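Local coordinates for cryptochrome DASH, chloroplastic/mitochondrial (Arabidopsis thaliana, PDB 2J4D), which is a flavoprotein with a folate antenna that repairs cyclobutane pyrimidine dimers in single-stranded DNA, binds DNA without sequence specificity and may act as a photoreceptor, at residues 282-287 with 388-393; 45-50 with 147-152; 195-200 with 329-334. All coordinates share one frame; numbering follows the deposited sequence.

Interaction 1 of 3, residues 282-287 with 388-393; sequences PDYSTK and FMSNRG. With FAD (flavin-adenine dinucleotide), chain C.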
# COMPACT_ATOMS: atom_id res chain seq x y z
N PRO A 282 -0.67 0.75 17.60
CA PRO A 282 0.42 0.71 16.62
C PRO A 282 1.44 -0.39 16.87
O PRO A 282 2.02 -0.92 15.92
CB PRO A 282 1.04 2.09 16.76
CG PRO A 282 0.87 2.38 18.22
CD PRO A 282 -0.56 1.94 18.46
N ASP A 283 1.63 -0.74 18.14
CA ASP A 283 2.61 -1.75 18.55
C ASP A 283 2.48 -3.20 18.09
O ASP A 283 3.50 -3.86 17.95
CB ASP A 283 2.71 -1.75 20.08
CG ASP A 283 3.57 -0.62 20.62
OD1 ASP A 283 3.81 0.37 19.90
OD2 ASP A 283 4.00 -0.72 21.79
N TYR A 284 1.28 -3.70 17.85
CA TYR A 284 1.13 -5.11 17.49
C TYR A 284 1.70 -5.59 16.15
O TYR A 284 1.90 -6.80 15.96
CB TYR A 284 -0.35 -5.55 17.60
CG TYR A 284 -1.24 -5.10 16.46
CD1 TYR A 284 -1.26 -5.79 15.25
CD2 TYR A 284 -2.06 -3.98 16.60
CE1 TYR A 284 -2.06 -5.37 14.20
CE2 TYR A 284 -2.86 -3.55 15.56
CZ TYR A 284 -2.86 -4.24 14.36
OH TYR A 284 -3.61 -3.79 13.31
N SER A 285 1.98 -4.68 15.22
CA SER A 285 2.53 -5.07 13.92
C SER A 285 3.38 -3.94 13.34
O SER A 285 3.40 -2.85 13.90
CB SER A 285 1.41 -5.43 12.95
OG SER A 285 0.59 -4.31 12.67
N THR A 286 4.07 -4.19 12.23
CA THR A 286 4.93 -3.15 11.68
C THR A 286 4.23 -1.87 11.25
O THR A 286 4.81 -0.78 11.35
CB THR A 286 5.73 -3.62 10.44
OG1 THR A 286 4.83 -3.79 9.33
CG2 THR A 286 6.47 -4.94 10.73
N LYS A 287 2.99 -1.99 10.78
CA LYS A 287 2.23 -0.86 10.26
C LYS A 287 2.97 -0.24 9.05
O LYS A 287 2.83 0.94 8.75
CB LYS A 287 2.02 0.21 11.34
CG LYS A 287 1.28 -0.32 12.58
CD LYS A 287 -0.07 -0.93 12.21
CE LYS A 287 -0.85 -1.35 13.45
NZ LYS A 287 -0.09 -2.31 14.32
N PHE A 388 -7.22 2.53 8.08
CA PHE A 388 -6.45 1.32 8.35
C PHE A 388 -7.32 0.32 9.12
O PHE A 388 -8.28 0.71 9.79
CB PHE A 388 -5.21 1.65 9.19
CG PHE A 388 -4.29 0.48 9.41
CD1 PHE A 388 -3.30 0.17 8.49
CD2 PHE A 388 -4.42 -0.33 10.54
CE1 PHE A 388 -2.45 -0.93 8.67
CE2 PHE A 388 -3.58 -1.44 10.74
CZ PHE A 388 -2.59 -1.74 9.80
N MET A 389 -6.99 -0.96 8.99
CA MET A 389 -7.68 -2.03 9.72
C MET A 389 -6.64 -3.13 9.88
O MET A 389 -5.84 -3.36 8.97
CB MET A 389 -8.88 -2.57 8.93
CG MET A 389 -9.73 -3.56 9.74
SD MET A 389 -11.07 -4.35 8.83
CE MET A 389 -12.00 -2.91 8.23
N SER A 390 -6.64 -3.79 11.04
CA SER A 390 -5.68 -4.86 11.29
C SER A 390 -5.95 -6.00 10.32
O SER A 390 -7.07 -6.14 9.82
CB SER A 390 -5.81 -5.41 12.72
OG SER A 390 -7.05 -6.09 12.89
N ASN A 391 -4.92 -6.80 10.05
CA ASN A 391 -5.08 -7.93 9.14
C ASN A 391 -6.17 -8.88 9.66
O ASN A 391 -6.98 -9.39 8.88
CB ASN A 391 -3.75 -8.68 9.02
CG ASN A 391 -3.87 -9.92 8.14
OD1 ASN A 391 -4.25 -9.82 6.97
ND2 ASN A 391 -3.57 -11.08 8.70
N ARG A 392 -6.18 -9.11 10.97
CA ARG A 392 -7.18 -9.99 11.57
C ARG A 392 -8.58 -9.42 11.31
O ARG A 392 -9.50 -10.14 10.92
CB ARG A 392 -6.91 -10.12 13.08
CG ARG A 392 -7.97 -10.86 13.89
CD ARG A 392 -8.23 -12.26 13.36
NE ARG A 392 -6.99 -12.96 13.04
CZ ARG A 392 -6.93 -14.22 12.61
NH1 ARG A 392 -8.05 -14.91 12.44
NH2 ARG A 392 -5.76 -14.78 12.31
N GLY A 393 -8.73 -8.12 11.52
CA GLY A 393 -10.02 -7.49 11.29
C GLY A 393 -10.49 -7.59 9.85
O GLY A 393 -11.67 -7.86 9.59
PA FAD C . 2.30 -6.73 9.04
O1A FAD C . 3.25 -5.90 9.81
O2A FAD C . 1.68 -7.92 9.68
O5B FAD C . 2.98 -7.24 7.68
C5B FAD C . 4.14 -6.56 7.14
C4B FAD C . 3.89 -6.30 5.65
O4B FAD C . 3.66 -7.55 5.00
C3B FAD C . 2.66 -5.45 5.34
O3B FAD C . 2.90 -4.06 5.51
C2B FAD C . 2.36 -5.88 3.94
O2B FAD C . 3.05 -5.16 2.94
C1B FAD C . 2.70 -7.38 3.95
N9A FAD C . 1.55 -8.28 4.22
C8A FAD C . 1.17 -8.84 5.42
N7A FAD C . 0.10 -9.61 5.31
C5A FAD C . -0.24 -9.55 3.98
C6A FAD C . -1.29 -10.15 3.24
N6A FAD C . -2.20 -10.96 3.75
N1A FAD C . -1.34 -9.87 1.88
C2A FAD C . -0.42 -9.04 1.31
N3A FAD C . 0.61 -8.43 1.96
C4A FAD C . 0.65 -8.71 3.29
N1 FAD C . -2.57 -5.13 2.28
C2 FAD C . -2.15 -4.07 1.51
O2 FAD C . -0.98 -3.72 1.49
N3 FAD C . -3.11 -3.39 0.74
C4 FAD C . -4.46 -3.72 0.71
O4 FAD C . -5.26 -3.07 0.01
C4X FAD C . -4.88 -4.81 1.51
N5 FAD C . -6.23 -5.21 1.54
C5X FAD C . -6.61 -6.36 2.24
C6 FAD C . -7.93 -6.83 2.17
C7 FAD C . -8.36 -7.98 2.86
C7M FAD C . -9.79 -8.44 2.74
C8 FAD C . -7.39 -8.70 3.66
C8M FAD C . -7.76 -9.95 4.44
C9 FAD C . -6.06 -8.23 3.74
C9A FAD C . -5.64 -7.07 3.03
N10 FAD C . -4.30 -6.58 3.09
C10 FAD C . -3.90 -5.49 2.28
C1' FAD C . -3.22 -7.42 3.69
C2' FAD C . -2.90 -7.19 5.18
O2' FAD C . -4.10 -7.24 5.94
C3' FAD C . -2.23 -5.83 5.37
O3' FAD C . -1.05 -5.73 4.54
C4' FAD C . -1.77 -5.53 6.80
O4' FAD C . -2.89 -5.51 7.69
C5' FAD C . -1.07 -4.18 6.82
O5' FAD C . -0.61 -3.89 8.15
P FAD C . 0.84 -4.16 8.69
O1P FAD C . 1.74 -3.37 7.83
O2P FAD C . 0.89 -3.81 10.14
O3P FAD C . 1.09 -5.73 8.65
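K287 and F388 meet beside the FAD diphosphate, in the cofactor site of the photolyase/cryptochrome fold. The two side chains cross at about a right angle, with the aliphatic CD of K287 3.6 Å from CZ of F388. The edge of the same phenyl ring faces the cofactor, F388 CZ lying 3.4 Å from the ester oxygen FAD O5'. Residues 285-287 hold the phosphates. S285 OG donates to FAD O2P at 2.6 Å, and the backbone N of K287 reaches that same oxygen; T286 grips O1A of the other phosphate twice, through its backbone N and through OG1 (2.7 Å). Four bonds are shared evenly between two anionic oxygens, one on each phosphorus.

The lysine also bonds within its own segment. Bends at chi2 and chi4 (both -56°) curl its chain back, where K287 NZ donates to S285 OG at 2.7 Å and, from above the carbonyl plane, to P282 O at 3.0 Å. These bonds span the type I turn from P282 to S285 and are consistent with a serine hydroxyl held toward the phosphate. K287 NZ also lies 3.2 Å above the plane of the Y284 ring, over its centre, where the aromatic face would probably stabilise the positive charge. The hydroxyl of Y284 in turn meets the F388 ring at its edge, in plane. Farther out, R258 takes the backbone O of T286 and F248 packs against F388. On the other segment S390 is the N-cap of helix 391-404: its OG accepts from G393 N at 3.0 Å, with an N-H...O angle of 155°.

Interaction 2 of 3, residues 45-50 with 147-152; sequences WFRNDL and SEEVDV. With MHF (5,10-methenyl-6,7,8-trihydrofolic acid), chain D.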
# COMPACT_ATOMS: atom_id res chain seq x y z
N TRP A 45 9.17 9.62 -14.33
CA TRP A 45 7.74 9.65 -14.03
C TRP A 45 7.40 8.80 -12.80
O TRP A 45 7.50 7.57 -12.83
CB TRP A 45 6.96 9.18 -15.28
CG TRP A 45 5.49 8.93 -15.09
CD1 TRP A 45 4.63 9.61 -14.28
CD2 TRP A 45 4.71 7.93 -15.75
NE1 TRP A 45 3.36 9.09 -14.39
CE2 TRP A 45 3.38 8.06 -15.29
CE3 TRP A 45 5.01 6.93 -16.69
CZ2 TRP A 45 2.35 7.22 -15.74
CZ3 TRP A 45 3.99 6.11 -17.14
CH2 TRP A 45 2.67 6.26 -16.66
N PHE A 46 7.01 9.49 -11.73
CA PHE A 46 6.64 8.87 -10.46
C PHE A 46 5.18 8.46 -10.42
O PHE A 46 4.31 9.16 -10.94
CB PHE A 46 6.87 9.85 -9.30
CG PHE A 46 8.31 9.96 -8.84
CD1 PHE A 46 8.81 9.09 -7.87
CD2 PHE A 46 9.14 10.96 -9.33
CE1 PHE A 46 10.11 9.23 -7.38
CE2 PHE A 46 10.45 11.12 -8.85
CZ PHE A 46 10.94 10.24 -7.87
N ARG A 47 4.91 7.31 -9.81
CA ARG A 47 3.55 6.84 -9.63
C ARG A 47 3.43 6.37 -8.19
O ARG A 47 3.22 7.20 -7.30
CB ARG A 47 3.22 5.72 -10.62
CG ARG A 47 2.80 6.30 -11.99
CD ARG A 47 1.98 5.31 -12.82
NE ARG A 47 2.83 4.23 -13.33
CZ ARG A 47 2.42 3.30 -14.18
NH1 ARG A 47 1.17 3.28 -14.61
NH2 ARG A 47 3.29 2.39 -14.61
N ASN A 48 3.57 5.08 -7.92
CA ASN A 48 3.51 4.62 -6.54
C ASN A 48 4.88 4.13 -6.09
O ASN A 48 5.04 3.03 -5.58
CB ASN A 48 2.43 3.54 -6.37
CG ASN A 48 1.04 4.15 -6.16
OD1 ASN A 48 0.76 4.73 -5.10
ND2 ASN A 48 0.19 4.05 -7.17
N ASP A 49 5.86 5.01 -6.28
CA ASP A 49 7.25 4.76 -5.93
C ASP A 49 7.79 6.10 -5.42
O ASP A 49 8.86 6.54 -5.82
CB ASP A 49 8.02 4.28 -7.17
CG ASP A 49 7.87 5.23 -8.37
OD1 ASP A 49 7.02 6.14 -8.34
OD2 ASP A 49 8.62 5.06 -9.35
N LEU A 50 7.03 6.72 -4.52
CA LEU A 50 7.38 8.04 -4.00
C LEU A 50 8.52 8.05 -2.98
O LEU A 50 8.32 8.35 -1.80
CB LEU A 50 6.12 8.71 -3.40
CG LEU A 50 4.90 8.63 -4.33
CD1 LEU A 50 3.71 9.34 -3.69
CD2 LEU A 50 5.25 9.26 -5.69
N SER A 147 -4.76 -3.85 -14.99
CA SER A 147 -5.44 -3.23 -16.14
C SER A 147 -5.37 -1.71 -16.28
O SER A 147 -4.89 -1.19 -17.30
CB SER A 147 -6.92 -3.65 -16.14
OG SER A 147 -7.66 -2.87 -17.06
N GLU A 148 -5.86 -0.99 -15.28
CA GLU A 148 -5.87 0.46 -15.33
C GLU A 148 -4.50 1.09 -15.48
O GLU A 148 -4.30 1.97 -16.33
CB GLU A 148 -6.57 1.02 -14.08
CG GLU A 148 -8.08 0.80 -14.09
CD GLU A 148 -8.76 1.16 -12.78
OE1 GLU A 148 -8.08 1.70 -11.87
OE2 GLU A 148 -9.97 0.91 -12.67
N GLU A 149 -3.54 0.63 -14.68
CA GLU A 149 -2.19 1.17 -14.73
C GLU A 149 -1.46 0.82 -16.03
O GLU A 149 -0.72 1.63 -16.56
CB GLU A 149 -1.39 0.69 -13.52
CG GLU A 149 -1.84 1.31 -12.20
CD GLU A 149 -2.93 0.52 -11.48
OE1 GLU A 149 -3.68 -0.23 -12.13
OE2 GLU A 149 -3.03 0.65 -10.25
N VAL A 150 -1.67 -0.39 -16.54
CA VAL A 150 -0.99 -0.77 -17.77
C VAL A 150 -1.62 -0.06 -18.97
O VAL A 150 -0.96 0.17 -19.99
CB VAL A 150 -0.98 -2.30 -17.98
CG1 VAL A 150 -0.16 -2.96 -16.86
CG2 VAL A 150 -2.40 -2.84 -17.99
N ASP A 151 -2.88 0.33 -18.84
CA ASP A 151 -3.52 1.04 -19.92
C ASP A 151 -2.89 2.44 -20.00
O ASP A 151 -2.65 2.96 -21.08
CB ASP A 151 -5.03 1.16 -19.68
CG ASP A 151 -5.77 1.66 -20.91
OD1 ASP A 151 -5.57 1.08 -22.00
OD2 ASP A 151 -6.55 2.62 -20.78
N VAL A 152 -2.62 3.04 -18.85
CA VAL A 152 -1.99 4.35 -18.85
C VAL A 152 -0.58 4.24 -19.45
O VAL A 152 -0.14 5.14 -20.16
CB VAL A 152 -1.93 4.95 -17.43
CG1 VAL A 152 -1.14 6.26 -17.44
CG2 VAL A 152 -3.36 5.20 -16.93
N1 MHF D . -7.42 -0.47 -8.97
C2 MHF D . -6.20 -0.35 -9.61
NA2 MHF D . -5.18 0.28 -8.97
N3 MHF D . -6.01 -0.83 -10.85
C4 MHF D . -7.01 -1.45 -11.54
O4 MHF D . -6.82 -1.88 -12.68
C4A MHF D . -8.29 -1.58 -10.92
N5 MHF D . -9.42 -2.16 -11.55
C6 MHF D . -10.82 -1.97 -11.03
C7 MHF D . -10.75 -2.20 -9.50
N8 MHF D . -9.73 -1.23 -8.99
C8A MHF D . -8.48 -1.08 -9.61
C9 MHF D . -11.72 -2.95 -11.82
N10 MHF D . -10.73 -3.73 -12.61
C11 MHF D . -9.59 -2.83 -12.84
C12 MHF D . -12.20 -5.41 -16.29
C13 MHF D . -12.88 -5.62 -15.05
C14 MHF D . -12.40 -5.05 -13.87
C15 MHF D . -11.24 -4.24 -13.88
C16 MHF D . -10.56 -4.00 -15.14
C17 MHF D . -11.04 -4.58 -16.33
C MHF D . -12.71 -6.09 -17.51
O MHF D . -13.69 -6.81 -17.43
N MHF D . -12.09 -5.94 -18.71
CA MHF D . -12.59 -6.64 -19.89
CB MHF D . -12.26 -5.86 -21.16
CG MHF D . -12.84 -4.47 -21.21
CD MHF D . -14.35 -4.48 -21.08
OE1 MHF D . -15.02 -4.93 -22.03
OE2 MHF D . -14.86 -4.05 -20.02
CT MHF D . -11.98 -8.04 -19.97
O1 MHF D . -10.98 -8.29 -19.26
O2 MHF D . -12.49 -8.87 -20.75
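R47, in the loop that follows strand 41-46, reaches E149 in the first turn of helix 147-161, within the Rossmann-like alpha/beta domain of the photolyase family. Its CB points toward the helix. Beyond it, CG lies over one face of the W45 indole, 3.5 Å above the plane and offset toward the rim, and CD passes beyond the CZ2 rim of the same indole, 3.5 Å from W45 CZ2. A bend at chi3 (-73°) then turns the guanidinium so that W45 CH2 sits over one of its faces. At the tip the two nitrogens part: NH1 donates to the backbone O of E149 at 3.2 Å, while NH2 forms a salt bridge with E153 and also bonds H142 O. The E149 oxygen lies in the guanidinium plane, but the donor stands 37° out of the carbonyl plane. Alongside, the edge of the W45 ring meets the helix through V152, CH2 to CG1 being 3.9 Å.

The N-terminal end of the helix also carries the folate antenna. E149 OE2 accepts from its NA2 at 2.5 Å, and E148 N donates to its O4 at 2.9 Å, a bond the helix N terminus would probably strengthen. R47 takes the main chain of E149 and has its counter-charge in E153, which is consistent with the E149 carboxylate being turned to the pterin.

Interaction 3 of 3, residues 195-200 with 329-334; sequences TQFRKS and RDYFRF. With FAD (flavin-adenine dinucleotide), chain C.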
# COMPACT_ATOMS: atom_id res chain seq x y z
N THR A 195 2.14 -21.53 -0.26
CA THR A 195 3.20 -22.31 0.36
C THR A 195 4.21 -22.79 -0.66
O THR A 195 5.42 -22.78 -0.41
CB THR A 195 2.63 -23.52 1.11
OG1 THR A 195 1.76 -23.05 2.15
CG2 THR A 195 3.75 -24.33 1.74
N GLN A 196 3.72 -23.23 -1.82
CA GLN A 196 4.62 -23.70 -2.86
C GLN A 196 5.44 -22.57 -3.45
O GLN A 196 6.63 -22.74 -3.73
CB GLN A 196 3.82 -24.42 -3.94
CG GLN A 196 3.23 -25.72 -3.43
CD GLN A 196 4.26 -26.57 -2.69
OE1 GLN A 196 4.12 -26.86 -1.50
NE2 GLN A 196 5.32 -26.96 -3.40
N PHE A 197 4.81 -21.41 -3.64
CA PHE A 197 5.52 -20.24 -4.17
C PHE A 197 6.62 -19.86 -3.18
O PHE A 197 7.77 -19.67 -3.55
CB PHE A 197 4.55 -19.06 -4.32
CG PHE A 197 5.24 -17.74 -4.49
CD1 PHE A 197 5.81 -17.39 -5.71
CD2 PHE A 197 5.30 -16.83 -3.43
CE1 PHE A 197 6.45 -16.16 -5.87
CE2 PHE A 197 5.93 -15.59 -3.58
CZ PHE A 197 6.51 -15.26 -4.80
N ARG A 198 6.25 -19.77 -1.91
CA ARG A 198 7.21 -19.40 -0.88
C ARG A 198 8.38 -20.37 -0.78
O ARG A 198 9.55 -19.95 -0.79
CB ARG A 198 6.53 -19.30 0.48
CG ARG A 198 7.49 -18.92 1.61
CD ARG A 198 6.78 -18.87 2.95
NE ARG A 198 6.27 -20.18 3.35
CZ ARG A 198 7.05 -21.21 3.68
NH1 ARG A 198 8.37 -21.08 3.67
NH2 ARG A 198 6.50 -22.37 4.02
N LYS A 199 8.08 -21.66 -0.69
CA LYS A 199 9.16 -22.64 -0.58
C LYS A 199 10.11 -22.54 -1.76
O LYS A 199 11.32 -22.67 -1.59
CB LYS A 199 8.59 -24.06 -0.49
CG LYS A 199 7.82 -24.35 0.78
CD LYS A 199 7.53 -25.84 0.92
CE LYS A 199 6.60 -26.13 2.09
NZ LYS A 199 7.13 -25.62 3.39
N SER A 200 9.56 -22.29 -2.95
CA SER A 200 10.38 -22.19 -4.15
C SER A 200 11.31 -20.99 -4.19
O SER A 200 12.50 -21.14 -4.47
CB SER A 200 9.50 -22.17 -5.41
OG SER A 200 8.75 -23.36 -5.49
N ARG A 329 3.01 -10.31 0.10
CA ARG A 329 2.82 -9.13 -0.74
C ARG A 329 3.37 -9.41 -2.15
O ARG A 329 2.73 -9.11 -3.16
CB ARG A 329 3.53 -7.92 -0.12
CG ARG A 329 3.55 -6.68 -1.00
CD ARG A 329 4.05 -5.46 -0.23
NE ARG A 329 4.18 -4.31 -1.11
CZ ARG A 329 5.20 -4.10 -1.93
NH1 ARG A 329 6.21 -4.97 -1.98
NH2 ARG A 329 5.21 -3.04 -2.72
N ASP A 330 4.57 -10.00 -2.21
CA ASP A 330 5.18 -10.36 -3.49
C ASP A 330 4.25 -11.30 -4.26
O ASP A 330 3.99 -11.12 -5.45
CB ASP A 330 6.50 -11.10 -3.27
CG ASP A 330 7.69 -10.18 -3.13
OD1 ASP A 330 7.52 -8.96 -2.88
OD2 ASP A 330 8.82 -10.69 -3.27
N TYR A 331 3.75 -12.31 -3.55
CA TYR A 331 2.88 -13.31 -4.16
C TYR A 331 1.65 -12.70 -4.82
O TYR A 331 1.34 -13.02 -5.96
CB TYR A 331 2.44 -14.34 -3.11
CG TYR A 331 1.62 -15.48 -3.68
CD1 TYR A 331 2.15 -16.32 -4.66
CD2 TYR A 331 0.32 -15.70 -3.24
CE1 TYR A 331 1.40 -17.36 -5.19
CE2 TYR A 331 -0.45 -16.75 -3.76
CZ TYR A 331 0.10 -17.57 -4.74
OH TYR A 331 -0.65 -18.60 -5.26
N PHE A 332 0.94 -11.82 -4.11
CA PHE A 332 -0.24 -11.23 -4.73
C PHE A 332 0.12 -10.32 -5.89
O PHE A 332 -0.65 -10.19 -6.85
CB PHE A 332 -1.08 -10.48 -3.68
CG PHE A 332 -1.94 -11.40 -2.84
CD1 PHE A 332 -2.86 -12.25 -3.44
CD2 PHE A 332 -1.82 -11.41 -1.46
CE1 PHE A 332 -3.65 -13.11 -2.68
CE2 PHE A 332 -2.60 -12.26 -0.68
CZ PHE A 332 -3.52 -13.11 -1.29
N ARG A 333 1.28 -9.69 -5.83
CA ARG A 333 1.71 -8.81 -6.91
C ARG A 333 1.95 -9.67 -8.17
O ARG A 333 1.48 -9.32 -9.26
CB ARG A 333 3.00 -8.07 -6.50
CG ARG A 333 3.74 -7.39 -7.64
CD ARG A 333 2.98 -6.21 -8.22
NE ARG A 333 2.86 -5.12 -7.26
CZ ARG A 333 2.41 -3.91 -7.57
NH1 ARG A 333 2.05 -3.63 -8.82
NH2 ARG A 333 2.32 -2.98 -6.63
N PHE A 334 2.64 -10.79 -8.03
CA PHE A 334 2.88 -11.64 -9.20
C PHE A 334 1.58 -12.30 -9.64
O PHE A 334 1.32 -12.46 -10.83
CB PHE A 334 3.93 -12.73 -8.90
CG PHE A 334 5.31 -12.18 -8.60
CD1 PHE A 334 5.91 -11.27 -9.47
CD2 PHE A 334 6.00 -12.58 -7.46
CE1 PHE A 334 7.19 -10.76 -9.19
CE2 PHE A 334 7.28 -12.08 -7.18
CZ PHE A 334 7.87 -11.17 -8.05
PA FAD C . 2.30 -6.73 9.04
O1A FAD C . 3.25 -5.90 9.81
O2A FAD C . 1.68 -7.92 9.68
O5B FAD C . 2.98 -7.24 7.68
C5B FAD C . 4.14 -6.56 7.14
C4B FAD C . 3.89 -6.30 5.65
O4B FAD C . 3.66 -7.55 5.00
C3B FAD C . 2.66 -5.45 5.34
O3B FAD C . 2.90 -4.06 5.51
C2B FAD C . 2.36 -5.88 3.94
O2B FAD C . 3.05 -5.16 2.94
C1B FAD C . 2.70 -7.38 3.95
N9A FAD C . 1.55 -8.28 4.22
C8A FAD C . 1.17 -8.84 5.42
N7A FAD C . 0.10 -9.61 5.31
C5A FAD C . -0.24 -9.55 3.98
C6A FAD C . -1.29 -10.15 3.24
N6A FAD C . -2.20 -10.96 3.75
N1A FAD C . -1.34 -9.87 1.88
C2A FAD C . -0.42 -9.04 1.31
N3A FAD C . 0.61 -8.43 1.96
C4A FAD C . 0.65 -8.71 3.29
N1 FAD C . -2.57 -5.13 2.28
C2 FAD C . -2.15 -4.07 1.51
O2 FAD C . -0.98 -3.72 1.49
N3 FAD C . -3.11 -3.39 0.74
C4 FAD C . -4.46 -3.72 0.71
O4 FAD C . -5.26 -3.07 0.01
C4X FAD C . -4.88 -4.81 1.51
N5 FAD C . -6.23 -5.21 1.54
C5X FAD C . -6.61 -6.36 2.24
C6 FAD C . -7.93 -6.83 2.17
C7 FAD C . -8.36 -7.98 2.86
C7M FAD C . -9.79 -8.44 2.74
C8 FAD C . -7.39 -8.70 3.66
C8M FAD C . -7.76 -9.95 4.44
C9 FAD C . -6.06 -8.23 3.74
C9A FAD C . -5.64 -7.07 3.03
N10 FAD C . -4.30 -6.58 3.09
C10 FAD C . -3.90 -5.49 2.28
C1' FAD C . -3.22 -7.42 3.69
C2' FAD C . -2.90 -7.19 5.18
O2' FAD C . -4.10 -7.24 5.94
C3' FAD C . -2.23 -5.83 5.37
O3' FAD C . -1.05 -5.73 4.54
C4' FAD C . -1.77 -5.53 6.80
O4' FAD C . -2.89 -5.51 7.69
C5' FAD C . -1.07 -4.18 6.82
O5' FAD C . -0.61 -3.89 8.15
P FAD C . 0.84 -4.16 8.69
O1P FAD C . 1.74 -3.37 7.83
O2P FAD C . 0.89 -3.81 10.14
O3P FAD C . 1.09 -5.73 8.65
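The F197 ring carries Y331 over one face, D330 at its edge and F334 near its far end. Y331 CD1 stands above the rim of the phenyl ring, 3.4 Å from F197 CG. The two aromatic planes are inclined at 41° with centroids 5.0 Å apart, an oblique pair whose side chains slide past each other in opposite directions. At the tip, F197 CZ comes to the edge of the F334 ring, 3.8 Å from CD2, and these two side chains cross at about a right angle. D330 adds only its CB, 4.4 Å from F197 CZ.

This is a crossed helix-helix packing that joins helix 194-204 to helix 317-339 of the FAD-binding domain. The axes of the two segments approach to 10.7 Å at 112°. With CG anti to its backbone N (chi1 164°), F197 is sent between Y331 and F334, one helical turn apart; L190 and I327 also touch it. Replacing F197 with an alanine would probably open a gap between the helices and leave one side of the Y331 and F334 rings without its packing partner.

Polar ends bind outside the cluster: Y331 OH pairs with P191 O, and the D330 carboxylate takes the backbone N of both M177 and Y178. Toward FAD, the edge of the F332 ring approaches the adenine, with CD2 3.7 Å from N1A, and R329 CD lies 3.3 Å from the ribose oxygen O2B. The contact between the segments is wholly apolar, made mainly by ring carbons and the CB groups of F197, Y331 and D330, which implies that apolar packing holds the two segments together while their polar ends find partners outside.

Overall arrangement
From the N terminus, interaction 2 comes first: strand 41-46 departs and the chain returns at helix 147-161, closing a loop inside the alpha/beta domain before either other contact opens. Helix 194-204 then opens interaction 3, and the loop at 282-287 opens interaction 1. Helix 317-339 completes the former, tying two helices together, before the start of helix 391-404 joins the 282-287 loop to complete the latter, so interactions 1 and 3 cross along the chain. Both touch FAD, interaction 3 through 329-334 alone, although their centres are about 21 Å apart: one lies at the diphosphate, the other behind the adenine end. Interaction 2, on the opposite side of the chain's centre from interaction 1, touches the folate instead.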